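Local coordinates for protein aminoglycoside phosphotransferase (Alicyclobacillus acidocaldarius subsp. acidocaldarius, PDB 4PDY) that probably transfers phosphate groups to a small-molecule acceptor and has a protein-kinase-like fold, at residues C222-I227 against R248-A253; A137-R142 against R216-W221; R59-P64 against G101-Y106; T130-H135 against L279-V284. One frame throughout, in Å; residues are numbered along the deposited sequence.

Interactions 1, 2 and 4 adjoin one another in the helical part of the fold, whereas interaction 3 lies apart in the antiparallel sheet. All four are partly buried, but the centre of interaction 1 is about 7 Å from the centre of the chain and that of interaction 3 about 21 Å. H135, in the 130-135 segment of interaction 4, touches segments of interactions 1 and 2, and R252 of interaction 1 reaches the carbonyl of F281 in interaction 4. Interaction 4 is apolar helix packing; interaction 1 combines a short strand pair with a loop held by D255. Interaction 2 passes from a buried indole to a hydrated turn. Interaction 3 joins strand bonds to an arginine packed against two aromatic rings.

Interaction 1: C222-I227 against R248-A253; sequences CHLDVI and RPAPRA
The guanidinium of R248 carries L224 on one face: CD1 sits 3.5 Å from R248 NE, offset toward the rim of the group and not over its centre. R248 turns CG into the position between its backbone N and carbonyl carbon (chi1 58°), then runs extended to NE, and the leucine side chain crosses it at about a right angle. The second flat group is the imidazole of H223, whose CB is directed away from 248-253. D225 C lies at the edge of this ring, in plane, whereas D225 N, which donates to H223 ND1 over 3.1 Å, is tilted 31° out of the ring plane. H223 NE2 bonds to the carbonyl of I242.

The backbones join as an antiparallel hydrogen-bonded pair, with C222 N to R248 O at 3.0 Å and R248 N to C222 O at 3.2 Å. C222 also packs its CB 4.1 Å from A250 CB, while its SG, anti to the carbonyl carbon (chi1 -78°), comes within 3.2 Å of P251 O. Beyond the pair, R252 turns away to a salt bridge with E291.

The His-x-Asp pattern of H223 and D225, with N230 further on, is consistent with the catalytic loop of kinase-like phosphotransferases. At the start of this loop successive backbone N-H groups are all taken up: that of C222 by R248 O, those of H223 and L224 by the carboxylate of D255 in the helix that follows 248-251, and that of D225 by H223 ND1.

Interaction 2: A137-R142 against R216-W221; sequences ATRSFR and RSSGGW
T138 and W221 meet where a type II beta turn, T138 to F141, packs against the end of helix 206-218; G219, with positive phi, is the first residue to leave that helix. The tight part is the buried side. W221 N points almost straight at T138 OG1, 2.8 Å away with an N-H...O angle of 174°. Chi1 of T138 (56°) sets OG1 between its own N and carbonyl carbon, where it also bonds to the F134 and H135 carbonyls at the end of helix 121-137. The indole crosses the threonine side chain at about a right angle and donates from NE1 to F141 O, which lies in the indole plane, 2.9 Å away. F141 and W221 meet obliquely, their planes 43° apart, with F141 CD2 3.9 Å from W221 CZ2. The nearly parallel ring of W145 also meets the indole.

Water takes a larger part toward the turn. One molecule donates to F141 O and accepts from G220 N at 2.8 Å, which ties the two segments where their backbones do not bond directly. On the exposed side S140 N donates to S218 O, a bent bond of 3.0 Å, and a second water links that carbonyl to S140 OG. R139 bends at chi3 and lays its guanidinium obliquely by S218 CB; its ion pair with E136 is long and weak. This outer side rests on single bonds and water, and the nearest side-chain approach there is R139 NH1 to S218 CB, 3.4 Å.

Interaction 3: R59-P64 against G101-Y106; sequences RSSIAP and GDFTYY
Backbone bonds set the register between S60 and T104, which form an antiparallel hydrogen-bonded pair: S60 N donates to T104 O and T104 N to S60 O, each over 2.9 Å. R59 and Y105 make the neighbouring non-hydrogen-bonded pair, their side chains on the same face.

Side-chain hydrogen bonds extend the pairing at both ends. T104 OG1 donates to I62 O at 2.7 Å, nearly along the C=O axis, and so holds the chain where it leaves the strand for helix 64-79; R99 NH1 is a second partner of this hydroxyl. R59 NE donates to Y105 OH at 3.1 Å, with the hydroxyl 24° out of the guanidinium plane, while NH1 bonds to the carbonyl of P21.

These are strands 54-60 and 103-109 of the antiparallel sheet, consistent with the N-terminal lobe of the kinase-like fold.

Packing is built around the R59 chain. With CG anti to the backbone N (chi1 179°) it runs out over the F103 ring and alongside Y105: CD stands directly over the centre of the F103 ring, 3.6 Å from the centroid, in a CH-pi contact, and CB lies 3.6 Å from Y105 CE1 as the tyrosine points the same way. On the face of the sheet that carries S60 and T104, S60 CB touches Y106 CE2 at 4.1 Å.

At the exposed end one water joins S61 OG to the carbonyl of D102.

Interaction 4: T130-H135 against L279-V284; sequences TLAQFH and LHFDAV
H280 touches A132 through its backbone, with the carbonyl O 4.1 Å from A132 CB; its ND1 bonds to A276 O of its own helix, and the side chain also touches A125. F281 comes next and brings its ring against 130-135. With CG anti to the carbonyl carbon (chi1 -85°), the ring meets A132 CB obliquely at CD1, 3.5 Å away, and its far atom CZ reaches L131 CB at 3.9 Å. M256 of helix 252-266 also touches this phenyl, and the carbonyl of F281 accepts from R252 NH1.

One turn on, V284 points at helix 121-137 and spreads its methyls over A132: CG1 is 3.6 Å from A132 O and CG2 3.7 Å from A132 CB. CG2 also rests against Q133 CG, 3.9 Å away, where the two side chains cross at about a right angle. The polar end of Q133 goes on to K84.

A132 is thus the small residue between F281 and V284. The axes of 130-135 and 279-284 approach to 8.4 Å, with their N-to-C directions 29° apart, an apolar helix-helix packing within what is consistent with the mainly helical C-terminal lobe of the aminoglycoside phosphotransferase fold.

Interaction 1: C222-I227 against R248-A253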
loop_
_atom_site.group_PDB
_atom_site.type_symbol
_atom_site.label_atom_id
_atom_site.label_comp_id
_atom_site.label_asym_id
_atom_site.label_seq_id
_atom_site.Cartn_x
_atom_site.Cartn_y
_atom_site.Cartn_z
ATOM N N CYS A 222 0.818 6.666 -8.117
ATOM C CA CYS A 222 0.224 5.827 -7.083
ATOM C C CYS A 222 0.781 6.227 -5.730
ATOM O O CYS A 222 1.872 6.763 -5.630
ATOM C CB CYS A 222 0.495 4.332 -7.320
ATOM S SG CYS A 222 -0.542 3.558 -8.565
ATOM N N HIS A 223 -0.013 5.956 -4.691
ATOM C CA HIS A 223 0.399 6.211 -3.321
ATOM C C HIS A 223 1.404 5.162 -2.826
ATOM O O HIS A 223 2.403 5.487 -2.198
ATOM C CB HIS A 223 -0.848 6.227 -2.440
ATOM C CG HIS A 223 -0.571 6.469 -0.989
ATOM N ND1 HIS A 223 -0.295 5.445 -0.116
ATOM C CD2 HIS A 223 -0.557 7.607 -0.259
ATOM C CE1 HIS A 223 -0.140 5.944 1.105
ATOM N NE2 HIS A 223 -0.269 7.248 1.030
ATOM N N LEU A 224 1.121 3.889 -3.113
ATOM C CA LEU A 224 2.053 2.772 -2.869
ATOM C C LEU A 224 2.371 2.487 -1.403
ATOM O O LEU A 224 3.314 1.774 -1.098
ATOM C CB LEU A 224 3.337 2.921 -3.680
ATOM C CG LEU A 224 3.116 3.021 -5.198
ATOM C CD1 LEU A 224 4.417 3.217 -5.963
ATOM C CD2 LEU A 224 2.367 1.803 -5.725
ATOM N N ASP A 225 1.535 2.980 -0.484
ATOM C CA ASP A 225 1.623 2.532 0.905
ATOM C C ASP A 225 0.222 2.480 1.491
ATOM O O ASP A 225 -0.108 3.130 2.503
ATOM C CB ASP A 225 2.548 3.443 1.695
ATOM C CG ASP A 225 3.045 2.810 2.977
ATOM O OD1 ASP A 225 2.849 1.588 3.191
ATOM O OD2 ASP A 225 3.642 3.552 3.776
ATOM N N VAL A 226 -0.597 1.663 0.863
ATOM C CA VAL A 226 -2.022 1.596 1.113
ATOM C C VAL A 226 -2.302 0.626 2.238
ATOM O O VAL A 226 -2.647 -0.539 2.034
ATOM C CB VAL A 226 -2.782 1.210 -0.169
ATOM C CG1 VAL A 226 -4.275 1.202 0.074
ATOM C CG2 VAL A 226 -2.406 2.176 -1.295
ATOM N N ILE A 227 -2.128 1.153 3.451
ATOM C CA ILE A 227 -2.349 0.421 4.687
ATOM C C ILE A 227 -3.324 1.258 5.512
ATOM O O ILE A 227 -3.399 2.456 5.320
ATOM C CB ILE A 227 -1.027 0.164 5.434
ATOM C CG1 ILE A 227 -0.299 1.470 5.797
ATOM C CG2 ILE A 227 -0.147 -0.741 4.567
ATOM C CD1 ILE A 227 0.942 1.268 6.639
ATOM N N ARG A 248 4.886 7.584 -6.353
ATOM C CA ARG A 248 5.663 7.851 -7.584
ATOM C C ARG A 248 4.766 7.530 -8.765
ATOM O O ARG A 248 3.743 6.895 -8.593
ATOM C CB ARG A 248 6.939 7.017 -7.656
ATOM C CG ARG A 248 6.684 5.539 -7.585
ATOM C CD ARG A 248 7.961 4.708 -7.655
ATOM N NE ARG A 248 7.667 3.306 -7.366
ATOM C CZ ARG A 248 7.280 2.402 -8.273
ATOM N NH1 ARG A 248 7.129 2.731 -9.557
ATOM N NH2 ARG A 248 7.029 1.156 -7.887
ATOM N N PRO A 249 5.152 7.993 -9.964
ATOM C CA PRO A 249 4.421 7.585 -11.146
ATOM C C PRO A 249 4.406 6.044 -11.239
ATOM O O PRO A 249 5.459 5.397 -11.157
ATOM C CB PRO A 249 5.234 8.209 -12.299
ATOM C CG PRO A 249 5.904 9.401 -11.680
ATOM C CD PRO A 249 6.230 8.938 -10.288
ATOM N N ALA A 250 3.229 5.469 -11.414
ATOM C CA ALA A 250 3.078 4.016 -11.491
ATOM C C ALA A 250 1.703 3.674 -11.997
ATOM O O ALA A 250 0.769 4.452 -11.796
ATOM C CB ALA A 250 3.322 3.373 -10.147
ATOM N N PRO A 251 1.546 2.500 -12.647
ATOM C CA PRO A 251 0.237 2.156 -13.164
ATOM C C PRO A 251 -0.795 2.064 -12.050
ATOM O O PRO A 251 -0.515 1.508 -10.997
ATOM C CB PRO A 251 0.468 0.796 -13.820
ATOM C CG PRO A 251 1.906 0.815 -14.222
ATOM C CD PRO A 251 2.577 1.541 -13.081
ATOM N N ARG A 252 -1.990 2.562 -12.342
ATOM C CA ARG A 252 -3.087 2.571 -11.394
ATOM C C ARG A 252 -3.399 1.193 -10.824
ATOM O O ARG A 252 -3.795 1.061 -9.657
ATOM C CB ARG A 252 -4.315 3.204 -12.037
ATOM C CG ARG A 252 -5.419 3.514 -11.060
ATOM C CD ARG A 252 -6.513 4.367 -11.649
ATOM N NE ARG A 252 -7.373 3.589 -12.552
ATOM C CZ ARG A 252 -8.652 3.856 -12.796
ATOM N NH1 ARG A 252 -9.254 4.894 -12.207
ATOM N NH2 ARG A 252 -9.357 3.069 -13.601
ATOM N N ALA A 253 -3.220 0.149 -11.617
ATOM C CA ALA A 253 -3.450 -1.206 -11.176
ATOM C C ALA A 253 -2.683 -1.582 -9.904
ATOM O O ALA A 253 -3.112 -2.478 -9.160
ATOM C CB ALA A 253 -3.090 -2.182 -12.307
#

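Interaction 2: A137-R142 against R216-W221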
loop_
_atom_site.group_PDB
_atom_site.type_symbol
_atom_site.label_atom_id
_atom_site.label_comp_id
_atom_site.label_asym_id
_atom_site.label_seq_id
_atom_site.Cartn_x
_atom_site.Cartn_y
_atom_site.Cartn_z
ATOM N N ALA A 137 -5.584 13.164 -10.678
ATOM C CA ALA A 137 -5.111 14.532 -10.460
ATOM C C ALA A 137 -3.623 14.731 -10.719
ATOM O O ALA A 137 -3.168 15.862 -10.765
ATOM C CB ALA A 137 -5.445 14.995 -9.042
ATOM N N THR A 138 -2.880 13.632 -10.830
ATOM C CA THR A 138 -1.438 13.694 -11.049
ATOM C C THR A 138 -1.003 13.198 -12.431
ATOM O O THR A 138 0.187 13.035 -12.692
ATOM C CB THR A 138 -0.673 12.921 -9.961
ATOM O OG1 THR A 138 -1.132 11.568 -9.901
ATOM C CG2 THR A 138 -0.863 13.586 -8.595
ATOM N N ARG A 139 -1.973 12.966 -13.308
ATOM C CA ARG A 139 -1.668 12.549 -14.678
ATOM C C ARG A 139 -0.704 13.552 -15.292
ATOM O O ARG A 139 -0.834 14.758 -15.120
ATOM C CB ARG A 139 -2.978 12.532 -15.473
ATOM C CG ARG A 139 -2.901 11.984 -16.878
ATOM C CD ARG A 139 -4.300 11.761 -17.452
ATOM N NE ARG A 139 -4.891 10.490 -17.012
ATOM C CZ ARG A 139 -4.872 9.346 -17.707
ATOM N NH1 ARG A 139 -4.292 9.280 -18.896
ATOM N NH2 ARG A 139 -5.430 8.251 -17.206
ATOM N N SER A 140 0.284 13.037 -16.013
ATOM C CA SER A 140 1.235 13.880 -16.716
ATOM C C SER A 140 2.187 14.680 -15.816
ATOM O O SER A 140 3.003 15.436 -16.347
ATOM C CB SER A 140 0.529 14.845 -17.692
ATOM O OG SER A 140 -0.191 14.139 -18.694
ATOM N N PHE A 141 2.120 14.514 -14.486
ATOM C CA PHE A 141 2.966 15.301 -13.585
ATOM C C PHE A 141 4.269 14.563 -13.331
ATOM O O PHE A 141 4.260 13.470 -12.762
ATOM C CB PHE A 141 2.288 15.563 -12.231
ATOM C CG PHE A 141 3.148 16.388 -11.294
ATOM C CD1 PHE A 141 3.314 17.742 -11.510
ATOM C CD2 PHE A 141 3.888 15.789 -10.288
ATOM C CE1 PHE A 141 4.148 18.493 -10.698
ATOM C CE2 PHE A 141 4.734 16.524 -9.477
ATOM C CZ PHE A 141 4.852 17.890 -9.673
ATOM N N ARG A 142 5.375 15.153 -13.766
ATOM C CA ARG A 142 6.720 14.606 -13.536
ATOM C C ARG A 142 6.775 13.104 -13.736
ATOM O O ARG A 142 7.280 12.343 -12.917
ATOM C CB ARG A 142 7.224 14.993 -12.151
ATOM C CG ARG A 142 7.338 16.501 -11.919
ATOM C CD ARG A 142 8.457 17.154 -12.709
ATOM N NE ARG A 142 9.759 16.538 -12.432
ATOM C CZ ARG A 142 10.572 16.874 -11.418
ATOM N NH1 ARG A 142 10.258 17.833 -10.547
ATOM N NH2 ARG A 142 11.734 16.259 -11.264
ATOM N N ARG A 216 2.540 4.043 -18.005
ATOM C CA ARG A 216 3.873 4.641 -17.895
ATOM C C ARG A 216 3.973 5.926 -18.709
ATOM O O ARG A 216 4.547 6.915 -18.245
ATOM C CB ARG A 216 4.964 3.650 -18.331
ATOM C CG ARG A 216 6.386 4.129 -18.048
ATOM C CD ARG A 216 7.364 2.971 -17.877
ATOM N NE ARG A 216 8.751 3.400 -18.058
ATOM C CZ ARG A 216 9.820 2.665 -17.760
ATOM N NH1 ARG A 216 9.680 1.451 -17.248
ATOM N NH2 ARG A 216 11.036 3.151 -17.971
ATOM N N SER A 217 3.392 5.920 -19.906
ATOM C CA SER A 217 3.425 7.089 -20.772
ATOM C C SER A 217 2.530 8.234 -20.294
ATOM O O SER A 217 2.964 9.383 -20.286
ATOM C CB SER A 217 3.080 6.684 -22.218
ATOM O OG SER A 217 3.084 7.808 -23.074
ATOM N N SER A 218 1.298 7.922 -19.886
ATOM C CA SER A 218 0.330 8.949 -19.493
ATOM C C SER A 218 0.584 9.487 -18.079
ATOM O O SER A 218 0.143 10.585 -17.723
ATOM C CB SER A 218 -1.094 8.407 -19.597
ATOM O OG SER A 218 -1.278 7.309 -18.730
ATOM N N GLY A 219 1.300 8.704 -17.284
ATOM C CA GLY A 219 1.645 9.100 -15.948
ATOM C C GLY A 219 0.468 8.958 -15.016
ATOM O O GLY A 219 -0.474 8.207 -15.270
ATOM N N GLY A 220 0.535 9.687 -13.920
ATOM C CA GLY A 220 -0.368 9.485 -12.820
ATOM C C GLY A 220 0.406 8.729 -11.767
ATOM O O GLY A 220 1.060 7.702 -12.041
ATOM N N TRP A 221 0.372 9.257 -10.539
ATOM C CA TRP A 221 1.084 8.664 -9.425
ATOM C C TRP A 221 0.200 7.696 -8.662
ATOM O O TRP A 221 -1.012 7.904 -8.533
ATOM C CB TRP A 221 1.550 9.763 -8.469
ATOM C CG TRP A 221 2.611 10.656 -8.994
ATOM C CD1 TRP A 221 2.693 11.213 -10.249
ATOM C CD2 TRP A 221 3.735 11.160 -8.264
ATOM N NE1 TRP A 221 3.818 12.005 -10.345
ATOM C CE2 TRP A 221 4.484 11.973 -9.147
ATOM C CE3 TRP A 221 4.210 10.968 -6.958
ATOM C CZ2 TRP A 221 5.655 12.620 -8.748
ATOM C CZ3 TRP A 221 5.373 11.590 -6.574
ATOM C CH2 TRP A 221 6.078 12.421 -7.457
HETATM O O HOH W 1 2.886 11.291 -13.880
HETATM O O HOH W 2 -1.346 11.971 -19.494
#

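Interaction 3: R59-P64 against G101-Y106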
loop_
_atom_site.group_PDB
_atom_site.type_symbol
_atom_site.label_atom_id
_atom_site.label_comp_id
_atom_site.label_asym_id
_atom_site.label_seq_id
_atom_site.Cartn_x
_atom_site.Cartn_y
_atom_site.Cartn_z
ATOM N N ARG A 59 9.172 12.281 11.434
ATOM C CA ARG A 59 10.590 12.081 11.269
ATOM C C ARG A 59 10.758 11.087 10.117
ATOM O O ARG A 59 10.253 9.952 10.177
ATOM C CB ARG A 59 11.197 11.497 12.525
ATOM C CG ARG A 59 12.683 11.233 12.414
ATOM C CD ARG A 59 13.246 10.544 13.638
ATOM N NE ARG A 59 13.458 11.462 14.763
ATOM C CZ ARG A 59 12.815 11.456 15.929
ATOM N NH1 ARG A 59 11.820 10.617 16.194
ATOM N NH2 ARG A 59 13.191 12.329 16.852
ATOM N N SER A 60 11.451 11.522 9.072
ATOM C CA SER A 60 11.621 10.719 7.870
ATOM C C SER A 60 13.101 10.623 7.505
ATOM O O SER A 60 13.927 11.406 7.977
ATOM C CB SER A 60 10.814 11.334 6.718
ATOM O OG SER A 60 10.936 10.581 5.514
ATOM N N SER A 61 13.435 9.633 6.682
ATOM C CA SER A 61 14.750 9.550 6.081
ATOM C C SER A 61 14.722 9.918 4.595
ATOM O O SER A 61 15.745 9.806 3.933
ATOM C CB SER A 61 15.361 8.173 6.342
ATOM O OG SER A 61 15.792 8.092 7.702
ATOM N N ILE A 62 13.605 10.434 4.088
ATOM C CA ILE A 62 13.586 10.869 2.689
ATOM C C ILE A 62 14.525 12.042 2.483
ATOM O O ILE A 62 14.771 12.852 3.379
ATOM C CB ILE A 62 12.188 11.227 2.129
ATOM C CG1 ILE A 62 11.580 12.461 2.802
ATOM C CG2 ILE A 62 11.263 10.033 2.193
ATOM C CD1 ILE A 62 10.293 12.880 2.117
ATOM N N ALA A 63 15.099 12.122 1.293
ATOM C CA ALA A 63 15.943 13.246 0.940
ATOM C C ALA A 63 15.140 14.540 0.848
ATOM O O ALA A 63 13.968 14.525 0.447
ATOM C CB ALA A 63 16.625 12.958 -0.380
ATOM N N PRO A 64 15.771 15.684 1.167
ATOM C CA PRO A 64 15.051 16.947 1.020
ATOM C C PRO A 64 14.495 17.167 -0.381
ATOM O O PRO A 64 13.377 17.649 -0.511
ATOM C CB PRO A 64 16.100 17.992 1.394
ATOM C CG PRO A 64 16.964 17.291 2.381
ATOM C CD PRO A 64 17.013 15.858 1.940
ATOM N N GLY A 101 20.104 16.578 12.122
ATOM C CA GLY A 101 20.595 15.327 12.668
ATOM C C GLY A 101 20.372 14.130 11.745
ATOM O O GLY A 101 20.083 13.039 12.215
ATOM N N ASP A 102 20.512 14.348 10.424
ATOM C CA ASP A 102 20.341 13.322 9.393
ATOM C C ASP A 102 18.919 12.860 9.165
ATOM O O ASP A 102 18.708 11.885 8.479
ATOM C CB ASP A 102 21.239 12.101 9.647
ATOM C CG ASP A 102 21.492 11.297 8.370
ATOM O OD1 ASP A 102 21.820 11.966 7.367
ATOM O OD2 ASP A 102 21.305 10.047 8.383
ATOM N N PHE A 103 17.949 13.587 9.708
ATOM C CA PHE A 103 16.535 13.315 9.433
ATOM C C PHE A 103 15.871 14.498 8.735
ATOM O O PHE A 103 16.272 15.640 8.923
ATOM C CB PHE A 103 15.763 13.051 10.732
ATOM C CG PHE A 103 16.139 11.771 11.430
ATOM C CD1 PHE A 103 15.881 10.534 10.844
ATOM C CD2 PHE A 103 16.752 11.797 12.668
ATOM C CE1 PHE A 103 16.206 9.366 11.502
ATOM C CE2 PHE A 103 17.061 10.637 13.339
ATOM C CZ PHE A 103 16.801 9.414 12.759
ATOM N N THR A 104 14.847 14.192 7.945
ATOM C CA THR A 104 14.008 15.189 7.319
ATOM C C THR A 104 12.677 15.166 8.065
ATOM O O THR A 104 11.997 14.161 8.092
ATOM C CB THR A 104 13.777 14.859 5.820
ATOM O OG1 THR A 104 15.045 14.818 5.152
ATOM C CG2 THR A 104 12.850 15.866 5.143
ATOM N N TYR A 105 12.332 16.279 8.696
ATOM C CA TYR A 105 11.075 16.418 9.416
ATOM C C TYR A 105 10.092 17.216 8.590
ATOM O O TYR A 105 10.450 18.247 8.030
ATOM C CB TYR A 105 11.329 17.145 10.738
ATOM C CG TYR A 105 12.224 16.391 11.694
ATOM C CD1 TYR A 105 11.697 15.429 12.553
ATOM C CD2 TYR A 105 13.590 16.612 11.716
ATOM C CE1 TYR A 105 12.502 14.742 13.433
ATOM C CE2 TYR A 105 14.412 15.903 12.576
ATOM C CZ TYR A 105 13.874 14.954 13.413
ATOM O OH TYR A 105 14.667 14.284 14.316
ATOM N N TYR A 106 8.846 16.765 8.572
ATOM C CA TYR A 106 7.783 17.572 7.979
ATOM C C TYR A 106 6.514 17.428 8.775
ATOM O O TYR A 106 6.324 16.432 9.456
ATOM C CB TYR A 106 7.588 17.239 6.475
ATOM C CG TYR A 106 7.128 15.839 6.181
ATOM C CD1 TYR A 106 5.786 15.523 6.153
ATOM C CD2 TYR A 106 8.039 14.837 5.857
ATOM C CE1 TYR A 106 5.335 14.245 5.911
ATOM C CE2 TYR A 106 7.592 13.547 5.601
ATOM C CZ TYR A 106 6.237 13.254 5.607
ATOM O OH TYR A 106 5.765 11.983 5.343
HETATM O O HOH W 3 18.078 9.312 8.031
#

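Interaction 4: T130-H135 against L279-V284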
loop_
_atom_site.group_PDB
_atom_site.type_symbol
_atom_site.label_atom_id
_atom_site.label_comp_id
_atom_site.label_asym_id
_atom_site.label_seq_id
_atom_site.Cartn_x
_atom_site.Cartn_y
_atom_site.Cartn_z
ATOM N N THR A 130 -10.523 7.791 -3.293
ATOM C CA THR A 130 -9.433 8.707 -3.032
ATOM C C THR A 130 -8.172 8.347 -3.849
ATOM O O THR A 130 -7.529 9.240 -4.422
ATOM C CB THR A 130 -9.147 8.742 -1.517
ATOM O OG1 THR A 130 -10.226 9.440 -0.878
ATOM C CG2 THR A 130 -7.822 9.380 -1.208
ATOM N N LEU A 131 -7.806 7.068 -3.839
ATOM C CA LEU A 131 -6.643 6.639 -4.622
ATOM C C LEU A 131 -6.818 6.956 -6.119
ATOM O O LEU A 131 -5.883 7.416 -6.777
ATOM C CB LEU A 131 -6.403 5.148 -4.417
ATOM C CG LEU A 131 -5.867 4.750 -3.030
ATOM C CD1 LEU A 131 -6.021 3.242 -2.862
ATOM C CD2 LEU A 131 -4.426 5.199 -2.816
ATOM N N ALA A 132 -8.011 6.708 -6.633
ATOM C CA ALA A 132 -8.311 7.007 -8.026
ATOM C C ALA A 132 -8.218 8.496 -8.310
ATOM O O ALA A 132 -7.718 8.933 -9.340
ATOM C CB ALA A 132 -9.673 6.473 -8.372
ATOM N N GLN A 133 -8.730 9.304 -7.381
ATOM C CA GLN A 133 -8.649 10.755 -7.528
ATOM C C GLN A 133 -7.204 11.231 -7.542
ATOM O O GLN A 133 -6.849 12.131 -8.300
ATOM C CB GLN A 133 -9.433 11.469 -6.416
ATOM C CG GLN A 133 -10.932 11.326 -6.532
ATOM C CD GLN A 133 -11.669 12.028 -5.422
ATOM O OE1 GLN A 133 -11.199 12.039 -4.266
ATOM N NE2 GLN A 133 -12.783 12.681 -5.760
ATOM N N PHE A 134 -6.378 10.665 -6.670
ATOM C CA PHE A 134 -4.964 11.031 -6.646
ATOM C C PHE A 134 -4.279 10.708 -7.980
ATOM O O PHE A 134 -3.536 11.517 -8.511
ATOM C CB PHE A 134 -4.262 10.318 -5.484
ATOM C CG PHE A 134 -2.774 10.580 -5.406
ATOM C CD1 PHE A 134 -2.285 11.859 -5.232
ATOM C CD2 PHE A 134 -1.868 9.543 -5.506
ATOM C CE1 PHE A 134 -0.929 12.100 -5.157
ATOM C CE2 PHE A 134 -0.518 9.765 -5.421
ATOM C CZ PHE A 134 -0.042 11.054 -5.272
ATOM N N HIS A 135 -4.579 9.532 -8.500
ATOM C CA HIS A 135 -3.964 9.093 -9.749
ATOM C C HIS A 135 -4.383 10.004 -10.888
ATOM O O HIS A 135 -3.544 10.434 -11.688
ATOM C CB HIS A 135 -4.334 7.648 -10.026
ATOM C CG HIS A 135 -3.481 7.014 -11.079
ATOM N ND1 HIS A 135 -2.281 6.411 -10.793
ATOM C CD2 HIS A 135 -3.651 6.911 -12.416
ATOM C CE1 HIS A 135 -1.746 5.953 -11.913
ATOM N NE2 HIS A 135 -2.557 6.251 -12.908
ATOM N N LEU A 279 -15.960 -0.099 -8.431
ATOM C CA LEU A 279 -16.950 0.924 -8.729
ATOM C C LEU A 279 -16.372 2.331 -8.527
ATOM O O LEU A 279 -16.658 3.249 -9.283
ATOM C CB LEU A 279 -18.183 0.754 -7.834
ATOM C CG LEU A 279 -19.439 1.530 -8.204
ATOM C CD1 LEU A 279 -20.036 0.961 -9.487
ATOM C CD2 LEU A 279 -20.449 1.462 -7.062
ATOM N N HIS A 280 -15.576 2.504 -7.462
ATOM C CA HIS A 280 -15.075 3.827 -7.131
ATOM C C HIS A 280 -13.834 4.232 -7.906
ATOM O O HIS A 280 -13.650 5.411 -8.154
ATOM C CB HIS A 280 -14.930 3.987 -5.611
ATOM C CG HIS A 280 -16.258 4.066 -4.942
ATOM N ND1 HIS A 280 -17.009 2.951 -4.659
ATOM C CD2 HIS A 280 -17.007 5.133 -4.571
ATOM C CE1 HIS A 280 -18.176 3.326 -4.154
ATOM N NE2 HIS A 280 -18.184 4.644 -4.065
ATOM N N PHE A 281 -13.001 3.270 -8.328
ATOM C CA PHE A 281 -11.991 3.586 -9.355
ATOM C C PHE A 281 -12.665 3.979 -10.682
ATOM O O PHE A 281 -12.322 4.985 -11.302
ATOM C CB PHE A 281 -11.005 2.420 -9.567
ATOM C CG PHE A 281 -9.857 2.416 -8.597
ATOM C CD1 PHE A 281 -8.702 3.129 -8.884
ATOM C CD2 PHE A 281 -9.913 1.693 -7.416
ATOM C CE1 PHE A 281 -7.638 3.155 -7.995
ATOM C CE2 PHE A 281 -8.848 1.694 -6.523
ATOM C CZ PHE A 281 -7.702 2.410 -6.826
ATOM N N ASP A 282 -13.649 3.184 -11.086
ATOM C CA ASP A 282 -14.358 3.405 -12.348
ATOM C C ASP A 282 -15.040 4.761 -12.398
ATOM O O ASP A 282 -15.080 5.387 -13.447
ATOM C CB ASP A 282 -15.384 2.295 -12.564
ATOM C CG ASP A 282 -15.859 2.203 -13.987
ATOM O OD1 ASP A 282 -15.123 1.663 -14.850
ATOM O OD2 ASP A 282 -16.984 2.640 -14.232
ATOM N N ALA A 283 -15.562 5.218 -11.252
ATOM C CA ALA A 283 -16.249 6.510 -11.163
ATOM C C ALA A 283 -15.328 7.681 -11.531
ATOM O O ALA A 283 -15.767 8.673 -12.107
ATOM C CB ALA A 283 -16.805 6.704 -9.757
ATOM N N VAL A 284 -14.051 7.561 -11.202
ATOM C CA VAL A 284 -13.083 8.595 -11.550
ATOM C C VAL A 284 -12.621 8.459 -13.011
ATOM O O VAL A 284 -12.568 9.439 -13.743
ATOM C CB VAL A 284 -11.892 8.574 -10.570
ATOM C CG1 VAL A 284 -10.852 9.604 -10.964
ATOM C CG2 VAL A 284 -12.383 8.814 -9.146
#